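Long-range contacts in lectin (Lotus tetragonolobus, PDB 2EIG), which probably binds L-fucose-containing sugars, as a seed lectin of the legume family that carries a calcium and a manganese ion: residues 15-20 / 90-95; 25-30 / 215-220; 35-40 / 208-213; 70-75 / 153-158; 111-116 / 194-199. All coordinates share one frame; numbering follows the deposited sequence.

Starting from the N terminus, contact 1 joins the edge strand 14-18 to the loop after strand 81-88, closing the first long loop. Contact 2 pairs strand 27-29 with strand 214-226 and spans nearly the whole chain. Within it lies contact 3, where the start of strand 39-50 meets the loop after strand 199-208, and within contact 3 lie both contact 4 (70-75 with 153-158) and contact 5 (111-116 with 194-199), which cross each other. Contact 1 crosses contacts 2, 3 and 4 but closes before contact 5 opens. Contacts 2 and 4 share one sheet; contacts 1, 3 and 5 each tie a loop or the short helix to the seven-stranded sheet.

Contact 1. Residues 15-20 / 90-95; sequences IFQGDA and GTEIPP
Gln17 and Ile93 make the close part of this surface contact, sliding past each other in opposite directions. Ile93 CD1 lies 3.7 Å from Gln17 CB and 3.8 Å from Gly18 N, so the methyl rests where the strand gives way to the turn. Further out, Ile93 CG1 comes to 3.5 Å from Gln17 NE2, the isoleucine stem running beside the amide. With CG anti to its carbonyl carbon (chi1 -45°) and the chain extended beyond it, Gln17 carries that amide across to the 90-95 loop. The other side is looser. Here Glu92, bent at chi2, crosses Gln17 at about a right angle, and its carboxylate plane stands 27° from the amide plane. Glu92 OE2 is 3.3 Å from Gln17 NE2 and 3.3 Å from Gln17 OE1, the latter a meeting of two acceptors. Residues 17-20 form a type II' beta turn, with Gly18 at positive phi, at the end of edge strand 14-18 of the seven-stranded sheet; Ile93 also touches His42 on the adjoining strand. Chemically, one isoleucine lies along the glutamine stem and the start of the turn, while the polar amide and carboxylate ends lie together on the more exposed side.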
# COMPACT_ATOMS: atom_id res chain seq x y z
N ILE A 15 25.21 -19.17 -9.10
CA ILE A 15 26.44 -18.48 -9.42
C ILE A 15 27.00 -17.93 -8.11
O ILE A 15 26.28 -17.28 -7.34
CB ILE A 15 26.21 -17.30 -10.41
CG1 ILE A 15 25.66 -17.82 -11.76
CG2 ILE A 15 27.51 -16.48 -10.58
CD1 ILE A 15 25.03 -16.68 -12.63
N PHE A 16 28.25 -18.25 -7.85
CA PHE A 16 28.92 -17.75 -6.67
C PHE A 16 29.97 -16.75 -7.07
O PHE A 16 30.73 -17.00 -8.01
CB PHE A 16 29.60 -18.89 -5.93
CG PHE A 16 28.69 -19.98 -5.60
CD1 PHE A 16 28.04 -20.00 -4.38
CD2 PHE A 16 28.46 -21.02 -6.51
CE1 PHE A 16 27.17 -21.01 -4.06
CE2 PHE A 16 27.60 -22.05 -6.20
CZ PHE A 16 26.96 -22.05 -4.96
N GLN A 17 30.00 -15.62 -6.37
CA GLN A 17 30.93 -14.53 -6.66
C GLN A 17 31.53 -14.14 -5.34
O GLN A 17 30.88 -14.27 -4.30
CB GLN A 17 30.25 -13.33 -7.32
CG GLN A 17 29.28 -13.75 -8.45
CD GLN A 17 28.83 -12.59 -9.29
OE1 GLN A 17 28.12 -12.74 -10.30
NE2 GLN A 17 29.26 -11.40 -8.89
N GLY A 18 32.78 -13.72 -5.41
CA GLY A 18 33.56 -13.37 -4.25
C GLY A 18 33.70 -14.54 -3.30
O GLY A 18 34.04 -15.68 -3.70
N ASP A 19 33.41 -14.26 -2.03
CA ASP A 19 33.64 -15.20 -0.92
C ASP A 19 32.51 -16.17 -0.65
O ASP A 19 32.52 -16.89 0.35
CB ASP A 19 34.10 -14.41 0.32
CG ASP A 19 35.45 -13.74 0.07
OD1 ASP A 19 35.57 -12.51 -0.02
OD2 ASP A 19 36.38 -14.48 -0.20
N ALA A 20 31.53 -16.22 -1.56
CA ALA A 20 30.43 -17.16 -1.37
C ALA A 20 30.84 -18.57 -1.81
O ALA A 20 31.35 -18.73 -2.90
CB ALA A 20 29.19 -16.71 -2.13
N GLY A 90 22.99 -9.75 -15.24
CA GLY A 90 24.28 -9.26 -15.66
C GLY A 90 24.95 -8.39 -14.59
O GLY A 90 26.06 -7.93 -14.83
N THR A 91 24.25 -8.15 -13.45
CA THR A 91 24.79 -7.65 -12.13
C THR A 91 26.20 -8.28 -11.92
O THR A 91 26.37 -9.47 -12.13
CB THR A 91 23.71 -7.94 -10.78
OG1 THR A 91 24.36 -8.36 -9.55
CG2 THR A 91 22.64 -9.01 -11.00
N GLU A 92 27.23 -7.47 -11.63
CA GLU A 92 28.44 -8.03 -10.98
C GLU A 92 28.49 -7.37 -9.63
O GLU A 92 27.70 -6.46 -9.37
CB GLU A 92 29.74 -7.75 -11.76
CG GLU A 92 29.87 -8.45 -13.14
CD GLU A 92 29.78 -9.95 -13.06
OE1 GLU A 92 29.60 -10.56 -14.14
OE2 GLU A 92 29.88 -10.53 -11.96
N ILE A 93 29.37 -7.84 -8.75
CA ILE A 93 29.58 -7.23 -7.46
C ILE A 93 29.98 -5.79 -7.76
O ILE A 93 30.95 -5.57 -8.48
CB ILE A 93 30.68 -7.97 -6.69
CG1 ILE A 93 30.16 -9.36 -6.24
CG2 ILE A 93 31.27 -7.09 -5.52
CD1 ILE A 93 31.19 -10.22 -5.54
N PRO A 94 29.22 -4.82 -7.25
CA PRO A 94 29.56 -3.45 -7.67
C PRO A 94 30.88 -2.93 -7.10
O PRO A 94 31.33 -3.37 -5.98
CB PRO A 94 28.36 -2.60 -7.22
CG PRO A 94 27.27 -3.66 -6.83
CD PRO A 94 28.05 -4.84 -6.35
N PRO A 95 31.50 -1.99 -7.83
CA PRO A 95 32.64 -1.24 -7.25
C PRO A 95 32.19 -0.58 -5.96
O PRO A 95 31.00 -0.34 -5.81
CB PRO A 95 32.91 -0.16 -8.32
CG PRO A 95 32.34 -0.65 -9.53
CD PRO A 95 31.20 -1.57 -9.20

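Contact 2. Residues 25-30 / 215-220; sequences DGRLAM and RHDIYS
The Arg27 guanidinium receives Tyr219 CE2 over one face, 3.6 Å from Arg27 CZ, while Asp217 OD1 stands at its edge. The tyrosine brings its own ring edge, its plane turned 78° from the guanidinium. Arg27 NH1 makes a salt bridge to Asp217 OD1 at 2.8 Å, reaching it from above the carboxylate plane. Arg215 forms a second salt bridge to the same carboxylate, side-on: its NE meets the syn lone pair of Asp217 OD1 at 2.8 Å, and its NH2 reaches Asp217 OD2 at 2.8 Å, while a water lies over one guanidinium face. The His216 ring presents ND1 within its plane to Met30 O, a short 2.5 Å in the model; its NE2 turns to Glu214. The backbones carrying these groups pair antiparallel, strand 27-29 with strand 214-226 of a legume-lectin sheet. Leu28 and Ile218 form the hydrogen-bonded pair, Leu28 N giving to Ile218 O at 2.7 Å and Ile218 N giving back to Leu28 O. Their side chains lie on the face turned toward the other sheet of the sandwich, where Ile218 CD1 touches Leu28 CD2 at 3.7 Å and meets Met30 SD. On the opposite face Ala29 sits beside Asp217. In this salt-bridge network Arg27 and Arg215 share buried Asp217, whose OD1 accepts a hydrogen bond from each; this probably favours its ionised form and offsets the nearness of the two positive charges.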
# COMPACT_ATOMS: atom_id res chain seq x y z
N ASP A 25 28.12 -29.37 5.40
CA ASP A 25 26.74 -29.82 5.62
C ASP A 25 25.77 -29.16 4.64
O ASP A 25 24.65 -28.84 5.04
CB ASP A 25 26.24 -29.48 7.04
CG ASP A 25 26.91 -30.27 8.15
OD1 ASP A 25 27.53 -31.31 7.85
OD2 ASP A 25 26.78 -29.84 9.33
N GLY A 26 26.21 -28.92 3.40
CA GLY A 26 25.36 -28.32 2.38
C GLY A 26 24.87 -26.90 2.67
O GLY A 26 23.79 -26.53 2.24
N ARG A 27 25.64 -26.09 3.39
CA ARG A 27 25.16 -24.74 3.69
C ARG A 27 25.81 -23.69 2.78
O ARG A 27 26.88 -23.92 2.23
CB ARG A 27 25.16 -24.44 5.21
CG ARG A 27 26.38 -23.85 5.82
CD ARG A 27 26.39 -24.30 7.31
NE ARG A 27 26.75 -23.24 8.27
CZ ARG A 27 26.57 -23.33 9.60
NH1 ARG A 27 26.91 -22.30 10.39
NH2 ARG A 27 26.05 -24.43 10.14
N LEU A 28 25.11 -22.59 2.55
CA LEU A 28 25.63 -21.53 1.73
C LEU A 28 26.31 -20.48 2.61
O LEU A 28 25.65 -19.76 3.36
CB LEU A 28 24.50 -20.93 0.86
CG LEU A 28 24.89 -19.64 0.11
CD1 LEU A 28 26.18 -19.77 -0.76
CD2 LEU A 28 23.67 -19.23 -0.72
N ALA A 29 27.64 -20.41 2.53
CA ALA A 29 28.39 -19.56 3.44
C ALA A 29 28.82 -18.27 2.74
O ALA A 29 29.40 -18.28 1.65
CB ALA A 29 29.54 -20.25 4.00
N MET A 30 28.52 -17.15 3.39
CA MET A 30 28.73 -15.85 2.76
C MET A 30 29.17 -14.93 3.89
O MET A 30 28.36 -14.25 4.47
CB MET A 30 27.39 -15.34 2.17
CG MET A 30 26.82 -16.25 1.07
SD MET A 30 25.29 -15.58 0.48
CE MET A 30 25.91 -14.20 -0.53
N ARG A 215 29.65 -14.59 10.38
CA ARG A 215 29.21 -15.54 9.37
C ARG A 215 27.78 -15.14 8.94
O ARG A 215 27.01 -14.59 9.76
CB ARG A 215 29.19 -16.96 9.96
CG ARG A 215 30.58 -17.51 10.47
CD ARG A 215 30.61 -19.04 10.59
NE ARG A 215 30.27 -19.66 9.30
CZ ARG A 215 31.11 -19.84 8.28
NH1 ARG A 215 32.39 -19.50 8.38
NH2 ARG A 215 30.64 -20.38 7.16
N HIS A 216 27.44 -15.43 7.68
CA HIS A 216 26.05 -15.47 7.20
C HIS A 216 25.93 -16.76 6.45
O HIS A 216 26.47 -16.91 5.38
CB HIS A 216 25.71 -14.32 6.25
CG HIS A 216 26.32 -13.02 6.67
ND1 HIS A 216 27.53 -12.60 6.18
CD2 HIS A 216 25.92 -12.08 7.56
CE1 HIS A 216 27.84 -11.43 6.72
NE2 HIS A 216 26.87 -11.08 7.54
N ASP A 217 25.25 -17.72 7.07
CA ASP A 217 25.18 -19.06 6.53
C ASP A 217 23.74 -19.31 6.34
O ASP A 217 22.94 -19.20 7.29
CB ASP A 217 25.71 -20.08 7.53
CG ASP A 217 27.14 -19.86 7.85
OD1 ASP A 217 27.47 -19.91 9.06
OD2 ASP A 217 27.93 -19.62 6.90
N ILE A 218 23.46 -19.65 5.10
CA ILE A 218 22.13 -19.90 4.62
C ILE A 218 22.01 -21.39 4.48
O ILE A 218 22.85 -22.04 3.85
CB ILE A 218 21.94 -19.23 3.23
CG1 ILE A 218 22.25 -17.72 3.32
CG2 ILE A 218 20.51 -19.46 2.70
CD1 ILE A 218 22.28 -17.04 1.95
N TYR A 219 20.90 -21.91 5.00
CA TYR A 219 20.68 -23.32 5.10
C TYR A 219 19.77 -23.89 4.02
O TYR A 219 19.84 -25.08 3.71
CB TYR A 219 20.09 -23.63 6.45
CG TYR A 219 20.97 -23.12 7.56
CD1 TYR A 219 20.44 -22.34 8.54
CD2 TYR A 219 22.35 -23.40 7.57
CE1 TYR A 219 21.25 -21.85 9.56
CE2 TYR A 219 23.18 -22.91 8.58
CZ TYR A 219 22.61 -22.14 9.57
OH TYR A 219 23.40 -21.67 10.58
N SER A 220 18.86 -23.05 3.52
CA SER A 220 17.80 -23.49 2.63
C SER A 220 17.24 -22.30 1.91
O SER A 220 17.37 -21.16 2.37
CB SER A 220 16.67 -24.25 3.40
OG SER A 220 15.81 -23.39 4.15
O HOH W 1 21.86 -26.41 4.58
O HOH W 2 29.43 -17.20 6.63

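Contact 3. Residues 35-40 / 208-213; sequences LVNRTT and TWNPER
Leu35 and Arg213 open the contact, where the lead-in to strand 39-50 of the legume-lectin jelly roll meets the loop that follows strand 199-208. In legume lectins the corresponding loop borders the sugar site, so residues 209-212, with a cis peptide before Pro211, probably do so here; the Trp209 side chain is about 10 Å from the calcium ion. Leu35 O accepts only a weak bond from Arg213 NH1, at 3.2 Å. That guanidinium is directed by its bent chain: NE gives to Pro211 O inside the loop, and NH1 also serves Pro34 O. Further along, Arg38 holds the main side-chain stack. Its chain runs fully extended from CG to NE alongside the indole, and the guanidinium lies flat on the six-membered ring, centres 3.8 Å apart and planes at 12°, with CZ over the ring face in a cation-pi interaction. Trp209 CH2 is under the guanidinium centre, 3.3 Å from Arg38 CZ, and Arg38 CD makes a CH-pi contact with the same ring. Beyond it, a water accepts from Arg38 NH2 at 2.7 Å and gives to Asn210 O, tying the arginine head to the loop backbone. Thr39 pairs with Thr208 as an antiparallel hydrogen-bonded bridge: Thr39 N to Thr208 O is 3.2 Å and Thr208 N to Thr39 O is 3.1 Å. Both hydroxyls sit between their own backbone N and carbonyl carbon (chi1 62° and 58°), which brings Thr39 OG1 and Thr208 OG1 to a hydrogen bond of 2.6 Å, either being a possible donor.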
# COMPACT_ATOMS: atom_id res chain seq x y z
N LEU A 35 37.39 -14.94 8.79
CA LEU A 35 38.71 -14.67 9.38
C LEU A 35 39.62 -13.90 8.46
O LEU A 35 40.53 -13.18 8.90
CB LEU A 35 39.41 -15.97 9.80
CG LEU A 35 38.61 -16.82 10.78
CD1 LEU A 35 39.31 -18.23 11.04
CD2 LEU A 35 38.29 -16.02 12.09
N VAL A 36 39.36 -14.07 7.18
CA VAL A 36 40.05 -13.42 6.10
C VAL A 36 40.18 -11.89 6.26
O VAL A 36 41.20 -11.32 5.92
CB VAL A 36 39.36 -13.87 4.79
CG1 VAL A 36 38.96 -12.73 3.87
CG2 VAL A 36 40.24 -14.94 4.10
N ASN A 37 39.15 -11.29 6.82
CA ASN A 37 38.96 -9.83 6.86
C ASN A 37 37.73 -9.38 6.01
O ASN A 37 36.67 -9.98 6.18
CB ASN A 37 40.30 -9.01 6.79
CG ASN A 37 40.53 -8.21 5.49
OD1 ASN A 37 40.66 -6.97 5.53
ND2 ASN A 37 40.68 -8.92 4.36
N ARG A 38 37.84 -8.36 5.16
CA ARG A 38 36.71 -7.88 4.39
C ARG A 38 36.31 -8.91 3.37
O ARG A 38 37.13 -9.43 2.58
CB ARG A 38 37.07 -6.59 3.63
CG ARG A 38 37.49 -5.45 4.56
CD ARG A 38 37.97 -4.28 3.77
NE ARG A 38 38.30 -3.17 4.67
CZ ARG A 38 38.88 -2.03 4.29
NH1 ARG A 38 39.20 -1.83 3.02
NH2 ARG A 38 39.11 -1.06 5.20
N THR A 39 35.04 -9.25 3.36
CA THR A 39 34.58 -10.11 2.30
C THR A 39 33.37 -9.49 1.64
O THR A 39 32.66 -8.72 2.23
CB THR A 39 34.23 -11.54 2.80
OG1 THR A 39 33.15 -11.45 3.75
CG2 THR A 39 35.46 -12.23 3.41
N THR A 40 33.18 -9.85 0.39
CA THR A 40 31.93 -9.65 -0.30
C THR A 40 31.63 -10.95 -0.97
O THR A 40 32.51 -11.52 -1.59
CB THR A 40 32.04 -8.56 -1.37
OG1 THR A 40 32.53 -7.38 -0.74
CG2 THR A 40 30.67 -8.31 -2.04
N THR A 208 31.45 -8.47 5.02
CA THR A 208 32.02 -8.38 6.36
C THR A 208 33.13 -7.34 6.17
O THR A 208 33.50 -6.98 5.06
CB THR A 208 32.61 -9.71 6.83
OG1 THR A 208 33.61 -10.13 5.89
CG2 THR A 208 31.52 -10.81 6.97
N TRP A 209 33.64 -6.86 7.28
CA TRP A 209 34.53 -5.73 7.24
C TRP A 209 35.84 -6.17 7.95
O TRP A 209 36.24 -7.35 7.88
CB TRP A 209 33.83 -4.52 7.90
CG TRP A 209 34.51 -3.23 7.71
CD1 TRP A 209 34.97 -2.40 8.69
CD2 TRP A 209 34.85 -2.61 6.46
NE1 TRP A 209 35.57 -1.31 8.14
CE2 TRP A 209 35.51 -1.41 6.77
CE3 TRP A 209 34.63 -2.95 5.12
CZ2 TRP A 209 35.95 -0.50 5.77
CZ3 TRP A 209 35.12 -2.08 4.12
CH2 TRP A 209 35.75 -0.87 4.46
N ASN A 210 36.51 -5.23 8.59
CA ASN A 210 37.72 -5.53 9.31
C ASN A 210 37.93 -4.32 10.20
O ASN A 210 38.13 -3.23 9.69
CB ASN A 210 38.90 -5.72 8.34
CG ASN A 210 40.15 -6.25 9.02
OD1 ASN A 210 41.06 -6.76 8.35
ND2 ASN A 210 40.20 -6.16 10.35
N PRO A 211 37.86 -4.51 11.54
CA PRO A 211 37.67 -5.80 12.28
C PRO A 211 36.29 -6.46 12.26
O PRO A 211 36.19 -7.63 12.60
CB PRO A 211 37.94 -5.39 13.73
CG PRO A 211 37.57 -3.90 13.78
CD PRO A 211 38.06 -3.38 12.46
N GLU A 212 35.23 -5.72 11.94
CA GLU A 212 33.86 -6.17 12.20
C GLU A 212 33.53 -7.28 11.19
O GLU A 212 33.86 -7.17 10.04
CB GLU A 212 32.87 -5.01 12.02
CG GLU A 212 32.80 -3.92 13.12
CD GLU A 212 33.72 -2.79 12.87
OE1 GLU A 212 34.66 -2.93 12.07
OE2 GLU A 212 33.50 -1.74 13.49
N ARG A 213 32.84 -8.31 11.62
CA ARG A 213 32.59 -9.44 10.72
C ARG A 213 31.68 -10.41 11.41
O ARG A 213 31.49 -10.35 12.62
CB ARG A 213 33.88 -10.14 10.34
CG ARG A 213 34.54 -10.87 11.54
CD ARG A 213 35.91 -11.26 11.12
NE ARG A 213 36.84 -10.17 11.40
CZ ARG A 213 38.07 -10.11 10.90
NH1 ARG A 213 38.45 -11.06 10.05
NH2 ARG A 213 38.89 -9.11 11.23
O HOH W 3 39.62 -1.85 7.72
O HOH W 4 33.17 -5.93 2.56

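Contact 4. Residues 70-75 / 153-158; sequences VSNVQR and RVSGSL
Arg153 reaches over Val70 to grip Asn72, next to a type II beta turn, Val154 to Ser157, that lies against strand 61-72 of a legume-lectin sheet. From the arginine backbone outward, CB heads toward the strand, and CG, placed opposite the backbone N (chi1 167°), settles 3.7 Å from Val70 CG2. The chain stays extended to NE, with CD passing the same methyl and NE coming to 3.5 Å from Val70 CG2. At chi4, -81°, the head turns, and CZ swings its two end nitrogens around Asn72 OD1: NH1 gives to it at 2.8 Å and NH2 at 2.9 Å. Both bonds lie in the carbonyl plane and in the guanidinium plane, which is just 12° from the amide, so two donors grip one oxygen end-on and hold the two flat groups nearly coplanar. The stronger partner of NH2 lies outside: it forms a salt bridge with Glu214, the residue before Arg215 on the neighbouring strand. Asn72 is held a second time through its backbone, its N giving to Ser155 OG at 2.8 Å in a nearly straight bond. The turn also bonds through its backbone: Gly156, at positive phi, gives its N-H to Val70 O at 2.7 Å, and a water accepts from Val70 N while lying close to Val154 O and Ser157 O. The turn is thus bonded to Val70 and to Asn72, on either side of Ser71. Beside the glycine bond, Ser155 CA makes a CH...O contact with Val70 O at 3.3 Å.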
# COMPACT_ATOMS: atom_id res chain seq x y z
N VAL A 70 23.16 -15.93 11.28
CA VAL A 70 24.37 -15.10 11.39
C VAL A 70 25.07 -15.37 12.71
O VAL A 70 24.41 -15.54 13.75
CB VAL A 70 24.09 -13.56 11.16
CG1 VAL A 70 23.35 -13.37 9.82
CG2 VAL A 70 23.28 -12.94 12.31
N SER A 71 26.39 -15.47 12.65
CA SER A 71 27.17 -15.90 13.81
C SER A 71 28.33 -15.00 14.05
O SER A 71 29.04 -14.61 13.11
CB SER A 71 27.67 -17.33 13.63
OG SER A 71 26.57 -18.17 13.49
N ASN A 72 28.53 -14.69 15.33
CA ASN A 72 29.71 -13.92 15.78
C ASN A 72 31.02 -14.65 15.47
O ASN A 72 31.04 -15.85 15.42
CB ASN A 72 29.65 -13.68 17.30
CG ASN A 72 28.55 -12.77 17.71
OD1 ASN A 72 27.78 -12.28 16.88
ND2 ASN A 72 28.43 -12.54 19.04
N VAL A 73 32.08 -13.90 15.25
CA VAL A 73 33.39 -14.46 15.00
C VAL A 73 34.37 -13.79 15.97
O VAL A 73 34.38 -12.56 16.10
CB VAL A 73 33.94 -14.10 13.58
CG1 VAL A 73 35.30 -14.77 13.33
CG2 VAL A 73 32.97 -14.45 12.49
N GLN A 74 35.05 -14.53 16.84
CA GLN A 74 34.47 -15.02 18.02
C GLN A 74 34.37 -13.69 18.83
O GLN A 74 33.29 -13.33 19.25
CB GLN A 74 35.36 -16.11 18.69
CG GLN A 74 35.12 -17.57 18.11
CD GLN A 74 35.73 -17.79 16.67
OE1 GLN A 74 35.00 -18.14 15.71
NE2 GLN A 74 37.09 -17.61 16.54
N ARG A 75 35.44 -12.88 18.94
CA ARG A 75 35.29 -11.57 19.70
C ARG A 75 34.99 -10.31 18.87
O ARG A 75 34.71 -9.24 19.43
CB ARG A 75 36.45 -11.32 20.72
CG ARG A 75 37.73 -10.66 20.14
CD ARG A 75 37.93 -11.11 18.65
NE ARG A 75 39.30 -11.07 18.19
CZ ARG A 75 39.82 -11.96 17.34
NH1 ARG A 75 41.11 -11.86 16.97
NH2 ARG A 75 39.06 -12.96 16.86
N ARG A 153 19.28 -9.42 16.73
CA ARG A 153 20.19 -10.36 16.06
C ARG A 153 20.75 -11.28 17.16
O ARG A 153 21.23 -10.78 18.18
CB ARG A 153 21.27 -9.63 15.30
CG ARG A 153 22.40 -10.47 14.86
CD ARG A 153 23.58 -9.58 14.54
NE ARG A 153 24.75 -10.32 14.07
CZ ARG A 153 25.62 -10.96 14.86
NH1 ARG A 153 25.44 -11.01 16.17
NH2 ARG A 153 26.65 -11.58 14.35
N VAL A 154 20.65 -12.60 16.96
CA VAL A 154 21.16 -13.57 17.94
C VAL A 154 22.16 -14.44 17.21
O VAL A 154 21.81 -15.18 16.27
CB VAL A 154 20.00 -14.45 18.64
CG1 VAL A 154 20.56 -15.55 19.57
CG2 VAL A 154 18.98 -13.54 19.40
N SER A 155 23.39 -14.37 17.66
CA SER A 155 24.46 -15.19 17.08
C SER A 155 24.14 -16.67 17.03
O SER A 155 23.85 -17.30 18.05
CB SER A 155 25.74 -14.99 17.86
OG SER A 155 26.79 -15.68 17.24
N GLY A 156 24.21 -17.24 15.84
CA GLY A 156 23.96 -18.68 15.67
C GLY A 156 22.51 -19.07 15.67
O GLY A 156 22.18 -20.26 15.49
N SER A 157 21.62 -18.10 15.84
CA SER A 157 20.19 -18.40 15.96
C SER A 157 19.54 -18.51 14.60
O SER A 157 19.77 -17.68 13.73
CB SER A 157 19.46 -17.35 16.74
OG SER A 157 18.11 -17.75 16.95
N LEU A 158 18.70 -19.53 14.42
CA LEU A 158 18.09 -19.75 13.12
C LEU A 158 17.03 -18.71 12.89
O LEU A 158 16.19 -18.47 13.75
CB LEU A 158 17.50 -21.15 13.01
CG LEU A 158 16.75 -21.43 11.70
CD1 LEU A 158 17.79 -21.84 10.69
CD2 LEU A 158 15.65 -22.53 11.95
O HOH W 5 21.16 -15.47 13.52

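Contact 5. Residues 111-116 / 194-199; sequences QNQFVA and TVLPEK
Gln113 reaches Val195 because its CG is set opposite its backbone N (chi1 -164°) and the chain stays straight through chi2 (-179°), carrying the amide along to the helix end. There NE2 gives to Val195 O at 2.6 Å, a short and fairly straight bond. The oxygen lies in the amide plane, but the donor comes from above the carbonyl plane, 48° out of it. Gln113 CG lies close to the same oxygen, at 3.0 Å, and NE2 has Pro197 CD 3.9 Å away. Two residues on, Val115 begins its strand by turning toward the helix, where its CG2 meets Val195 CG2 at 3.8 Å and Leu196 CD1 at 3.9 Å. The two valines cross at about a right angle. Leu196 is the first residue to leave helical angles, and its other branch, CD2, rests 4.0 Å from Phe114 CA. Leu196 O is bonded to Trp52 NE1, and Leu86 and Pro88 of strand 81-88 pack on its side chain. The short helix 192-195 is thereby tied to the start of strand 115-120. A second subunit joins in: Thr194 OG1 bonds to its Leu146 O, and its Met144 and Ser145 pack on Gln113 and Val195. Here a neutral amide supplies a donor to a backbone oxygen at the end of a helix, and beside it the valine and leucine methyls pack on Val115.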
# COMPACT_ATOMS: atom_id res chain seq x y z
N GLN A 111 23.61 5.40 -9.64
CA GLN A 111 22.90 4.61 -10.62
C GLN A 111 22.48 3.28 -9.99
O GLN A 111 21.97 2.40 -10.70
CB GLN A 111 23.78 4.39 -11.86
CG GLN A 111 24.01 5.66 -12.68
CD GLN A 111 22.69 6.34 -13.00
OE1 GLN A 111 22.04 5.90 -13.88
NE2 GLN A 111 22.26 7.36 -12.22
N ASN A 112 22.66 3.12 -8.69
CA ASN A 112 22.37 1.81 -8.09
C ASN A 112 20.95 1.39 -8.28
O ASN A 112 20.04 2.15 -8.05
CB ASN A 112 22.74 1.76 -6.63
CG ASN A 112 24.22 1.93 -6.41
OD1 ASN A 112 25.02 1.13 -6.89
ND2 ASN A 112 24.58 2.96 -5.67
N GLN A 113 20.79 0.16 -8.75
CA GLN A 113 19.49 -0.29 -9.15
C GLN A 113 19.25 -1.71 -8.61
O GLN A 113 19.92 -2.65 -9.01
CB GLN A 113 19.43 -0.26 -10.67
CG GLN A 113 18.03 -0.33 -11.14
CD GLN A 113 17.92 -0.34 -12.62
OE1 GLN A 113 18.89 -0.11 -13.33
NE2 GLN A 113 16.72 -0.58 -13.11
N PHE A 114 18.32 -1.86 -7.69
CA PHE A 114 18.12 -3.16 -7.02
C PHE A 114 17.00 -3.04 -6.05
O PHE A 114 16.60 -1.93 -5.62
CB PHE A 114 19.41 -3.66 -6.26
CG PHE A 114 19.78 -2.78 -5.09
CD1 PHE A 114 19.15 -2.95 -3.86
CD2 PHE A 114 20.68 -1.74 -5.25
CE1 PHE A 114 19.42 -2.11 -2.81
CE2 PHE A 114 20.96 -0.87 -4.21
CZ PHE A 114 20.34 -1.04 -3.00
N VAL A 115 16.47 -4.18 -5.69
CA VAL A 115 15.50 -4.26 -4.62
C VAL A 115 16.13 -5.28 -3.69
O VAL A 115 16.58 -6.35 -4.13
CB VAL A 115 14.07 -4.67 -5.12
CG1 VAL A 115 13.16 -4.94 -3.96
CG2 VAL A 115 13.44 -3.56 -6.00
N ALA A 116 16.22 -4.93 -2.41
CA ALA A 116 16.82 -5.82 -1.46
C ALA A 116 16.05 -5.84 -0.13
O ALA A 116 15.41 -4.85 0.24
CB ALA A 116 18.29 -5.40 -1.22
N THR A 194 9.15 -0.44 -12.43
CA THR A 194 9.71 0.93 -12.48
C THR A 194 11.18 0.92 -12.17
O THR A 194 11.98 1.69 -12.72
CB THR A 194 9.01 2.00 -11.55
OG1 THR A 194 8.88 1.52 -10.21
CG2 THR A 194 7.61 2.47 -12.07
N VAL A 195 11.58 0.03 -11.27
CA VAL A 195 12.94 0.07 -10.77
C VAL A 195 13.88 -0.96 -11.35
O VAL A 195 15.07 -0.85 -11.18
CB VAL A 195 12.99 0.06 -9.22
CG1 VAL A 195 12.47 1.41 -8.68
CG2 VAL A 195 12.20 -1.14 -8.64
N LEU A 196 13.36 -1.97 -12.04
CA LEU A 196 14.23 -3.05 -12.48
C LEU A 196 13.93 -3.41 -13.93
O LEU A 196 12.80 -3.17 -14.39
CB LEU A 196 14.00 -4.29 -11.59
CG LEU A 196 14.66 -4.27 -10.21
CD1 LEU A 196 14.12 -5.38 -9.34
CD2 LEU A 196 16.16 -4.33 -10.31
N PRO A 197 14.90 -4.02 -14.64
CA PRO A 197 14.62 -4.47 -15.99
C PRO A 197 13.88 -5.78 -15.97
O PRO A 197 13.57 -6.30 -14.89
CB PRO A 197 16.03 -4.64 -16.63
CG PRO A 197 16.85 -5.07 -15.50
CD PRO A 197 16.30 -4.29 -14.26
N GLU A 198 13.60 -6.33 -17.14
CA GLU A 198 12.62 -7.38 -17.21
C GLU A 198 13.19 -8.76 -16.81
O GLU A 198 12.45 -9.72 -16.67
CB GLU A 198 12.01 -7.39 -18.61
CG GLU A 198 13.03 -7.79 -19.68
CD GLU A 198 12.53 -7.37 -21.06
OE1 GLU A 198 12.01 -8.25 -21.77
OE2 GLU A 198 12.64 -6.17 -21.40
N LYS A 199 14.51 -8.85 -16.66
CA LYS A 199 15.18 -10.08 -16.24
C LYS A 199 16.07 -9.65 -15.10
O LYS A 199 16.70 -8.62 -15.18
CB LYS A 199 16.04 -10.73 -17.35
CG LYS A 199 15.25 -11.32 -18.52
CD LYS A 199 16.22 -11.87 -19.56
CE LYS A 199 15.51 -12.05 -20.92
NZ LYS A 199 14.09 -12.55 -20.76